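Local coordinates for protein ACDH-11, isoform b (Caenorhabditis elegans, PDB 4Y9J) that belongs to the acyl-CoA dehydrogenase family and, as a tetramer of four identical chains, holds flavin-adenine dinucleotide in pockets of the fold, at residues A538-H543 against Y559-E564; Q71-Q76 against L435-Q440; N160-H165 against E170-L175. One frame throughout, in Å; residues are numbered along the deposited sequence.

Contacts 1 and 2 are buried, whereas contact 3 is only partly so, with Y162 and D173 at the surface. Contact 1 is wholly apolar and joins two neighbouring antiparallel helices of the C-terminal region. Contact 2 brings together distant parts of the chain, helices 44-74 and 432-439, through charges and a bridging water; contact 3 is nested within the long loop closed by contact 2. In contact 3 a loop folds back on the helix that follows it, mixing a hydrophobic touch with a phenol-carboxylate hydrogen bond. No two contacts share a helix. Contacts 1 and 2 both reach the second subunit, while contact 3 meets no other chain of the assembly.

Contact 1. Residues A538-H543 against Y559-E564; sequences ALLIDH and YRYCCE
L540 and Y561 meet in the buried seam between helices 524-545 and 552-563, which run antiparallel, and I541 and C562 form a second touch beside them. The tyrosine can be followed outward from its backbone. Its CB already lies 3.5 Å from L540 CD1, and the next atom, CG, comes closer still, to 3.4 Å from the same methyl. Of the two ortho carbons, Y561 CD2 is 3.6 Å from L540 CD1, whereas CD1 of the tyrosine stands farther off. The methyl is therefore set at the root of the ring, which it approaches obliquely, and the outer ring carbons and OH extend beyond the leucine. The tyrosine side chain also packs on V363 of helix 352-383.

What brings the ring here is its first torsion: CG is turned away from the backbone N (chi1 -170°), and the tyrosine runs across the leucine at about a right angle. L540 reaches over with a single branch, CD1, and its side chain also touches V557 and A558 on the opposing helix. At the second touch the extreme methyl of the isoleucine does the work, I541 CD1 lying 3.9 Å from C562 SG. S491 of helix 486-512 covers both of these residues. No hydrogen bond links the two segments; their touch is apolar.

R560 and E564 of the same segment form salt bridges with D583 and R579 of the second subunit. The apolar seam is that of an antiparallel helical hairpin, within the helical C-terminal region of this acyl-CoA dehydrogenase relative.

Contact 2. Residues Q71-Q76 against L435-Q440; sequences QAELEQ and LLRDAQ
A buried salt bridge between E73 and R437 joins the last turn of helix 44-74, in the N-terminal region of the acyl-CoA dehydrogenase fold, to helix 432-439 of its C-terminal region. The backbones stay well apart, and the gap is spanned by two long side chains and a water. R437 NH2 donates to E73 OE2 at 2.8 Å, with an N-H...O angle of 156°. The carboxylate oxygen sits at the edge of the guanidinium, near its plane, yet the donor rises 43° out of the carboxylate plane. The carboxylate and guanidinium planes are 30° apart. A bend at chi2 of the glutamate turns its carboxylate toward this edge.

The other oxygen, E73 OE1, takes a hydrogen from water 1 at 2.7 Å. The same water gives its second hydrogen to D438 OD1 at 2.8 Å and accepts from R437 NH1 at 3.0 Å. These three bonds fix its orientation, and they place a shared donor between two carboxylates whose like charges would otherwise probably disfavour each other. D438 is held in turn by T280 N and Q282 NE2, while R437 NE has a second salt bridge, to E428. On the glutamate side, Q76 NE2 returns to E73 O at 3.0 Å, almost straight onto the carbonyl, and ties the following loop to the helix end.

The backbone O of R437 meets Y426 OH of the second subunit. The contact lies at a subunit interface, with the R437 side chain about 11 Å from a bound FAD, and is a buried salt bridge extended by a bridging water, joining the N- and C-terminal helical regions of the acyl-CoA dehydrogenase fold.

Contact 3. Residues N160-H165 against E170-L175; sequences NLYGKH and EAVDRL
Y162 leans from the loop after helix 143-158 onto helix 166-175, where it meets V172 with its ring carbons and D173 with its hydroxyl. The ring and the aspartate carboxylate stand nearly perpendicular, their planes 88° apart, and D173 OD1 lies at the ring edge, close to the ring plane. Y162 OH donates over a short 2.5 Å to D173 OD1, which accepts with its syn lone pair, on the side of the other carboxylate oxygen. Alongside the CD1-CE1 bond, V172 CG1 approaches obliquely, 3.6 Å from Y162 CD1 and from Y162 CE1 alike. The tyrosine reaches both partners because its CG is swung opposite the backbone N (chi1 -173°), carrying the ring out over the later part of the helix, at V172 and D173.

Beside this contact the loop is braced by its own bonds. L161 O accepts from both K164 N and H165 N, K164 NZ reaches N160 O at 3.1 Å, and H165 occupies the N-cap position of the helix. T169 OG1 further bonds to G163 N. On the helix, E170 OE2 and R174 NH1 form a salt bridge at 3.2 Å.

Y162 and D173 also touch a crystal neighbour, so the precise pose may owe something to the lattice. The chemistry implies a two-part hold, apolar ring carbons on buried V172 and a short phenol-carboxylate bond, probably charge-assisted, at the exposed end, which would tend to favour an ionised aspartate.

Contact 1. Residues A538-H543 against Y559-E564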
loop_
_atom_site.group_PDB
_atom_site.type_symbol
_atom_site.label_atom_id
_atom_site.label_comp_id
_atom_site.label_asym_id
_atom_site.label_seq_id
_atom_site.Cartn_x
_atom_site.Cartn_y
_atom_site.Cartn_z
ATOM N N ALA B 538 42.550 15.293 -23.384
ATOM C CA ALA B 538 43.927 15.660 -22.988
ATOM C C ALA B 538 44.355 14.948 -21.685
ATOM O O ALA B 538 45.517 14.526 -21.538
ATOM C CB ALA B 538 43.984 17.154 -22.769
ATOM N N LEU B 539 43.400 14.811 -20.772
ATOM C CA LEU B 539 43.601 14.089 -19.511
ATOM C C LEU B 539 43.848 12.624 -19.772
ATOM O O LEU B 539 44.782 12.061 -19.239
ATOM C CB LEU B 539 42.429 14.281 -18.576
ATOM C CG LEU B 539 42.391 15.629 -17.872
ATOM C CD1 LEU B 539 41.003 15.873 -17.403
ATOM C CD2 LEU B 539 43.382 15.689 -16.710
ATOM N N LEU B 540 43.081 12.033 -20.682
ATOM C CA LEU B 540 43.272 10.636 -21.045
ATOM C C LEU B 540 44.640 10.392 -21.663
ATOM O O LEU B 540 45.253 9.361 -21.442
ATOM C CB LEU B 540 42.151 10.184 -22.024
ATOM C CG LEU B 540 40.805 9.871 -21.373
ATOM C CD1 LEU B 540 39.751 9.674 -22.425
ATOM C CD2 LEU B 540 40.895 8.637 -20.494
ATOM N N ILE B 541 45.131 11.372 -22.408
ATOM C CA ILE B 541 46.381 11.248 -23.118
ATOM C C ILE B 541 47.510 11.299 -22.103
ATOM O O ILE B 541 48.447 10.514 -22.212
ATOM C CB ILE B 541 46.582 12.352 -24.177
ATOM C CG1 ILE B 541 45.737 12.063 -25.404
ATOM C CG2 ILE B 541 48.028 12.416 -24.666
ATOM C CD1 ILE B 541 45.460 13.294 -26.241
ATOM N N ASP B 542 47.409 12.251 -21.184
ATOM C CA ASP B 542 48.383 12.438 -20.133
ATOM C C ASP B 542 48.429 11.180 -19.270
ATOM O O ASP B 542 49.491 10.643 -18.975
ATOM C CB ASP B 542 47.986 13.652 -19.318
ATOM C CG ASP B 542 49.070 14.112 -18.352
ATOM O OD1 ASP B 542 50.219 14.338 -18.756
ATOM O OD2 ASP B 542 48.725 14.250 -17.173
ATOM N N HIS B 543 47.277 10.657 -18.934
ATOM C CA HIS B 543 47.200 9.399 -18.215
ATOM C C HIS B 543 47.841 8.211 -18.929
ATOM O O HIS B 543 48.607 7.466 -18.308
ATOM C CB HIS B 543 45.751 9.101 -17.941
ATOM C CG HIS B 543 45.518 7.871 -17.127
ATOM N ND1 HIS B 543 45.197 6.651 -17.687
ATOM C CD2 HIS B 543 45.473 7.693 -15.791
ATOM C CE1 HIS B 543 44.988 5.771 -16.725
ATOM N NE2 HIS B 543 45.177 6.376 -15.568
ATOM N N TYR B 559 43.030 7.003 -27.517
ATOM C CA TYR B 559 42.875 7.060 -28.939
ATOM C C TYR B 559 41.400 7.078 -29.365
ATOM O O TYR B 559 40.982 7.930 -30.167
ATOM C CB TYR B 559 43.645 5.909 -29.626
ATOM C CG TYR B 559 43.295 5.819 -31.058
ATOM C CD1 TYR B 559 43.893 6.648 -31.965
ATOM C CD2 TYR B 559 42.260 4.993 -31.504
ATOM C CE1 TYR B 559 43.573 6.630 -33.282
ATOM C CE2 TYR B 559 41.928 4.974 -32.855
ATOM C CZ TYR B 559 42.613 5.804 -33.736
ATOM O OH TYR B 559 42.341 5.857 -35.100
ATOM N N ARG B 560 40.616 6.153 -28.825
ATOM C CA ARG B 560 39.166 6.084 -29.169
ATOM C C ARG B 560 38.393 7.313 -28.732
ATOM O O ARG B 560 37.558 7.845 -29.471
ATOM C CB ARG B 560 38.551 4.827 -28.604
ATOM C CG ARG B 560 39.179 3.579 -29.187
ATOM C CD ARG B 560 38.434 2.374 -28.707
ATOM N NE ARG B 560 39.036 1.110 -29.112
ATOM C CZ ARG B 560 38.457 -0.077 -28.958
ATOM N NH1 ARG B 560 37.250 -0.142 -28.493
ATOM N NH2 ARG B 560 39.064 -1.196 -29.324
ATOM N N TYR B 561 38.723 7.829 -27.561
ATOM C CA TYR B 561 38.016 9.003 -27.061
ATOM C C TYR B 561 38.341 10.181 -27.981
ATOM O O TYR B 561 37.463 10.965 -28.304
ATOM C CB TYR B 561 38.447 9.329 -25.605
ATOM C CG TYR B 561 37.585 10.382 -24.962
ATOM C CD1 TYR B 561 37.802 11.728 -25.210
ATOM C CD2 TYR B 561 36.547 10.024 -24.098
ATOM C CE1 TYR B 561 36.974 12.692 -24.644
ATOM C CE2 TYR B 561 35.711 10.978 -23.544
ATOM C CZ TYR B 561 35.963 12.317 -23.815
ATOM O OH TYR B 561 35.139 13.252 -23.289
ATOM N N CYS B 562 39.595 10.309 -28.376
ATOM C CA CYS B 562 40.004 11.503 -29.075
ATOM C C CYS B 562 39.761 11.443 -30.588
ATOM O O CYS B 562 39.540 12.469 -31.229
ATOM C CB CYS B 562 41.479 11.783 -28.835
ATOM S SG CYS B 562 41.819 12.339 -27.163
ATOM N N CYS B 563 39.910 10.273 -31.182
ATOM C CA CYS B 563 39.929 10.196 -32.614
ATOM C C CYS B 563 38.667 9.607 -33.183
ATOM O O CYS B 563 38.516 9.647 -34.362
ATOM C CB CYS B 563 41.092 9.343 -33.072
ATOM S SG CYS B 563 42.663 10.151 -32.617
ATOM N N GLU B 564 37.860 8.949 -32.370
ATOM C CA GLU B 564 36.666 8.186 -32.888
ATOM C C GLU B 564 35.333 8.802 -32.585
ATOM O O GLU B 564 34.293 8.252 -32.963
ATOM C CB GLU B 564 36.652 6.735 -32.393
ATOM C CG GLU B 564 37.786 5.915 -33.001
ATOM C CD GLU B 564 37.809 4.448 -32.611
ATOM O OE1 GLU B 564 37.085 4.041 -31.716
ATOM O OE2 GLU B 564 38.602 3.681 -33.209
#

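Contact 2. Residues Q71-Q76 against L435-Q440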
loop_
_atom_site.group_PDB
_atom_site.type_symbol
_atom_site.label_atom_id
_atom_site.label_comp_id
_atom_site.label_asym_id
_atom_site.label_seq_id
_atom_site.Cartn_x
_atom_site.Cartn_y
_atom_site.Cartn_z
ATOM N N GLN B 71 17.551 -1.394 1.131
ATOM C CA GLN B 71 16.468 -1.236 2.091
ATOM C C GLN B 71 15.807 0.114 2.128
ATOM O O GLN B 71 14.598 0.201 2.282
ATOM C CB GLN B 71 16.888 -1.654 3.481
ATOM C CG GLN B 71 17.225 -3.115 3.633
ATOM C CD GLN B 71 16.099 -4.081 3.132
ATOM O OE1 GLN B 71 15.026 -4.054 3.615
ATOM N NE2 GLN B 71 16.396 -4.884 2.167
ATOM N N ALA B 72 16.610 1.187 1.939
ATOM C CA ALA B 72 16.086 2.546 1.952
ATOM C C ALA B 72 15.186 2.823 0.761
ATOM O O ALA B 72 14.302 3.674 0.839
ATOM C CB ALA B 72 17.235 3.562 1.997
ATOM N N GLU B 73 15.342 2.071 -0.291
ATOM C CA GLU B 73 14.411 2.135 -1.406
ATOM C C GLU B 73 13.129 1.298 -1.163
ATOM O O GLU B 73 12.057 1.606 -1.720
ATOM C CB GLU B 73 15.136 1.684 -2.670
ATOM C CG GLU B 73 14.313 1.473 -3.931
ATOM C CD GLU B 73 13.965 2.753 -4.654
ATOM O OE1 GLU B 73 14.432 3.829 -4.225
ATOM O OE2 GLU B 73 13.149 2.699 -5.660
ATOM N N LEU B 74 13.292 0.159 -0.484
ATOM C CA LEU B 74 12.166 -0.726 -0.197
ATOM C C LEU B 74 11.258 -0.230 0.876
ATOM O O LEU B 74 10.085 -0.596 0.899
ATOM C CB LEU B 74 12.656 -2.133 0.114
ATOM C CG LEU B 74 13.437 -2.817 -0.973
ATOM C CD1 LEU B 74 14.017 -4.101 -0.453
ATOM C CD2 LEU B 74 12.602 -2.980 -2.233
ATOM N N GLU B 75 11.726 0.646 1.733
ATOM C CA GLU B 75 10.896 1.223 2.810
ATOM C C GLU B 75 11.035 2.743 2.756
ATOM O O GLU B 75 11.772 3.377 3.544
ATOM C CB GLU B 75 11.294 0.727 4.203
ATOM C CG GLU B 75 11.067 -0.742 4.357
ATOM C CD GLU B 75 9.621 -1.195 4.516
ATOM O OE1 GLU B 75 8.672 -0.342 4.683
ATOM O OE2 GLU B 75 9.457 -2.479 4.514
ATOM N N GLN B 76 10.260 3.323 1.868
ATOM C CA GLN B 76 10.389 4.739 1.568
ATOM C C GLN B 76 9.793 5.622 2.629
ATOM O O GLN B 76 8.966 5.189 3.396
ATOM C CB GLN B 76 9.672 4.980 0.241
ATOM C CG GLN B 76 10.367 4.219 -0.879
ATOM C CD GLN B 76 9.530 4.155 -2.182
ATOM O OE1 GLN B 76 8.599 4.956 -2.405
ATOM N NE2 GLN B 76 9.926 3.252 -3.045
ATOM N N LEU B 435 19.095 2.138 -10.568
ATOM C CA LEU B 435 20.239 2.834 -11.112
ATOM C C LEU B 435 19.803 3.783 -12.195
ATOM O O LEU B 435 20.308 4.929 -12.243
ATOM C CB LEU B 435 21.295 1.868 -11.665
ATOM C CG LEU B 435 21.892 0.921 -10.613
ATOM C CD1 LEU B 435 22.700 -0.115 -11.347
ATOM C CD2 LEU B 435 22.752 1.724 -9.643
ATOM N N LEU B 436 18.864 3.384 -13.054
ATOM C CA LEU B 436 18.409 4.264 -14.141
ATOM C C LEU B 436 17.529 5.424 -13.606
ATOM O O LEU B 436 17.735 6.612 -13.955
ATOM C CB LEU B 436 17.594 3.492 -15.164
ATOM C CG LEU B 436 17.064 4.262 -16.339
ATOM C CD1 LEU B 436 18.159 4.744 -17.259
ATOM C CD2 LEU B 436 16.091 3.399 -17.095
ATOM N N ARG B 437 16.548 5.082 -12.756
ATOM C CA ARG B 437 15.611 6.061 -12.204
ATOM C C ARG B 437 16.398 7.165 -11.413
ATOM O O ARG B 437 16.109 8.369 -11.527
ATOM C CB ARG B 437 14.559 5.350 -11.355
ATOM C CG ARG B 437 13.616 4.455 -12.220
ATOM C CD ARG B 437 12.432 4.020 -11.410
ATOM N NE ARG B 437 12.780 3.044 -10.421
ATOM C CZ ARG B 437 13.047 3.258 -9.156
ATOM N NH1 ARG B 437 12.951 4.466 -8.615
ATOM N NH2 ARG B 437 13.320 2.200 -8.395
ATOM N N ASP B 438 17.329 6.724 -10.595
ATOM C CA ASP B 438 18.205 7.585 -9.818
ATOM C C ASP B 438 19.195 8.426 -10.668
ATOM O O ASP B 438 19.330 9.629 -10.457
ATOM C CB ASP B 438 18.906 6.806 -8.693
ATOM C CG ASP B 438 17.894 6.273 -7.571
ATOM O OD1 ASP B 438 16.624 6.474 -7.643
ATOM O OD2 ASP B 438 18.381 5.643 -6.548
ATOM N N ALA B 439 19.821 7.799 -11.662
ATOM C CA ALA B 439 20.729 8.498 -12.567
ATOM C C ALA B 439 20.004 9.649 -13.294
ATOM O O ALA B 439 20.616 10.662 -13.595
ATOM C CB ALA B 439 21.305 7.522 -13.603
ATOM N N GLN B 440 18.698 9.503 -13.545
ATOM C CA GLN B 440 17.895 10.531 -14.179
ATOM C C GLN B 440 17.744 11.816 -13.348
ATOM O O GLN B 440 17.420 12.863 -13.893
ATOM C CB GLN B 440 16.550 9.940 -14.652
ATOM C CG GLN B 440 15.546 10.897 -15.235
ATOM C CD GLN B 440 16.039 11.506 -16.560
ATOM O OE1 GLN B 440 16.645 12.624 -16.565
ATOM N NE2 GLN B 440 15.895 10.794 -17.603
HETATM O O HOH W 1 14.426 5.525 -6.276
#

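Contact 3. Residues N160-H165 against E170-L175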
loop_
_atom_site.group_PDB
_atom_site.type_symbol
_atom_site.label_atom_id
_atom_site.label_comp_id
_atom_site.label_asym_id
_atom_site.label_seq_id
_atom_site.Cartn_x
_atom_site.Cartn_y
_atom_site.Cartn_z
ATOM N N ASN B 160 33.717 33.374 6.368
ATOM C CA ASN B 160 34.456 33.742 7.579
ATOM C C ASN B 160 33.601 33.858 8.796
ATOM O O ASN B 160 33.810 34.740 9.604
ATOM C CB ASN B 160 35.269 35.000 7.414
ATOM C CG ASN B 160 36.453 34.768 6.544
ATOM O OD1 ASN B 160 37.127 33.729 6.612
ATOM N ND2 ASN B 160 36.674 35.685 5.666
ATOM N N LEU B 161 32.696 32.903 8.941
ATOM C CA LEU B 161 31.811 32.850 10.058
ATOM C C LEU B 161 32.349 31.943 11.154
ATOM O O LEU B 161 31.925 32.060 12.309
ATOM C CB LEU B 161 30.444 32.348 9.607
ATOM C CG LEU B 161 29.769 33.139 8.503
ATOM C CD1 LEU B 161 28.513 32.419 8.053
ATOM C CD2 LEU B 161 29.514 34.524 9.054
ATOM N N TYR B 162 33.272 31.041 10.830
ATOM C CA TYR B 162 33.756 30.070 11.823
ATOM C C TYR B 162 34.584 30.725 12.906
ATOM O O TYR B 162 35.631 31.328 12.669
ATOM C CB TYR B 162 34.539 28.936 11.155
ATOM C CG TYR B 162 34.927 27.811 12.101
ATOM C CD1 TYR B 162 33.968 26.952 12.592
ATOM C CD2 TYR B 162 36.219 27.552 12.422
ATOM C CE1 TYR B 162 34.292 25.888 13.400
ATOM C CE2 TYR B 162 36.565 26.503 13.257
ATOM C CZ TYR B 162 35.573 25.616 13.693
ATOM O OH TYR B 162 35.835 24.610 14.623
ATOM N N GLY B 163 34.092 30.625 14.119
ATOM C CA GLY B 163 34.715 31.260 15.261
ATOM C C GLY B 163 34.090 32.587 15.606
ATOM O O GLY B 163 34.441 33.184 16.561
ATOM N N LYS B 164 33.185 33.049 14.774
ATOM C CA LYS B 164 32.530 34.330 14.941
ATOM C C LYS B 164 31.030 34.194 15.168
ATOM O O LYS B 164 30.456 34.825 16.000
ATOM C CB LYS B 164 32.682 35.113 13.647
ATOM C CG LYS B 164 31.992 36.456 13.763
ATOM C CD LYS B 164 31.899 37.139 12.428
ATOM C CE LYS B 164 33.179 37.880 12.122
ATOM N NZ LYS B 164 33.462 37.670 10.676
ATOM N N HIS B 165 30.396 33.399 14.354
ATOM C CA HIS B 165 28.948 33.360 14.324
ATOM C C HIS B 165 28.544 32.123 15.063
ATOM O O HIS B 165 29.033 31.059 14.757
ATOM C CB HIS B 165 28.537 33.254 12.868
ATOM C CG HIS B 165 27.069 33.182 12.679
ATOM N ND1 HIS B 165 26.306 34.268 12.307
ATOM C CD2 HIS B 165 26.217 32.154 12.822
ATOM C CE1 HIS B 165 25.046 33.899 12.219
ATOM N NE2 HIS B 165 24.966 32.628 12.552
ATOM N N GLU B 170 28.844 26.182 15.368
ATOM C CA GLU B 170 28.302 24.873 15.802
ATOM C C GLU B 170 27.989 23.981 14.615
ATOM O O GLU B 170 28.357 22.810 14.600
ATOM C CB GLU B 170 27.071 25.013 16.680
ATOM C CG GLU B 170 26.443 23.628 16.944
ATOM C CD GLU B 170 25.249 23.655 17.872
ATOM O OE1 GLU B 170 24.464 24.648 17.837
ATOM O OE2 GLU B 170 25.129 22.669 18.637
ATOM N N ALA B 171 27.377 24.560 13.585
ATOM C CA ALA B 171 27.052 23.824 12.373
ATOM C C ALA B 171 28.309 23.273 11.725
ATOM O O ALA B 171 28.409 22.103 11.432
ATOM C CB ALA B 171 26.248 24.688 11.395
ATOM N N VAL B 172 29.303 24.097 11.538
ATOM C CA VAL B 172 30.521 23.614 10.924
ATOM C C VAL B 172 31.108 22.402 11.697
ATOM O O VAL B 172 31.493 21.405 11.036
ATOM C CB VAL B 172 31.544 24.748 10.774
ATOM C CG1 VAL B 172 32.933 24.214 10.488
ATOM C CG2 VAL B 172 31.098 25.646 9.640
ATOM N N ASP B 173 31.208 22.510 13.009
ATOM C CA ASP B 173 31.794 21.454 13.853
ATOM C C ASP B 173 30.984 20.151 13.744
ATOM O O ASP B 173 31.544 19.109 13.569
ATOM C CB ASP B 173 31.898 21.870 15.316
ATOM C CG ASP B 173 33.021 22.888 15.570
ATOM O OD1 ASP B 173 33.945 22.943 14.745
ATOM O OD2 ASP B 173 32.991 23.601 16.601
ATOM N N ARG B 174 29.672 20.255 13.760
ATOM C CA ARG B 174 28.793 19.075 13.646
ATOM C C ARG B 174 28.675 18.491 12.283
ATOM O O ARG B 174 28.679 17.303 12.156
ATOM C CB ARG B 174 27.437 19.417 14.193
ATOM C CG ARG B 174 27.683 19.761 15.656
ATOM C CD ARG B 174 26.431 19.980 16.442
ATOM N NE ARG B 174 25.842 18.705 16.779
ATOM C CZ ARG B 174 25.019 18.500 17.802
ATOM N NH1 ARG B 174 24.680 19.499 18.594
ATOM N NH2 ARG B 174 24.491 17.305 17.972
ATOM N N LEU B 175 28.590 19.333 11.265
ATOM C CA LEU B 175 28.588 18.861 9.913
ATOM C C LEU B 175 29.843 18.070 9.580
ATOM O O LEU B 175 29.763 17.111 8.784
ATOM C CB LEU B 175 28.380 20.000 8.907
ATOM C CG LEU B 175 27.066 20.797 9.031
ATOM C CD1 LEU B 175 27.143 22.140 8.312
ATOM C CD2 LEU B 175 25.878 20.014 8.513
#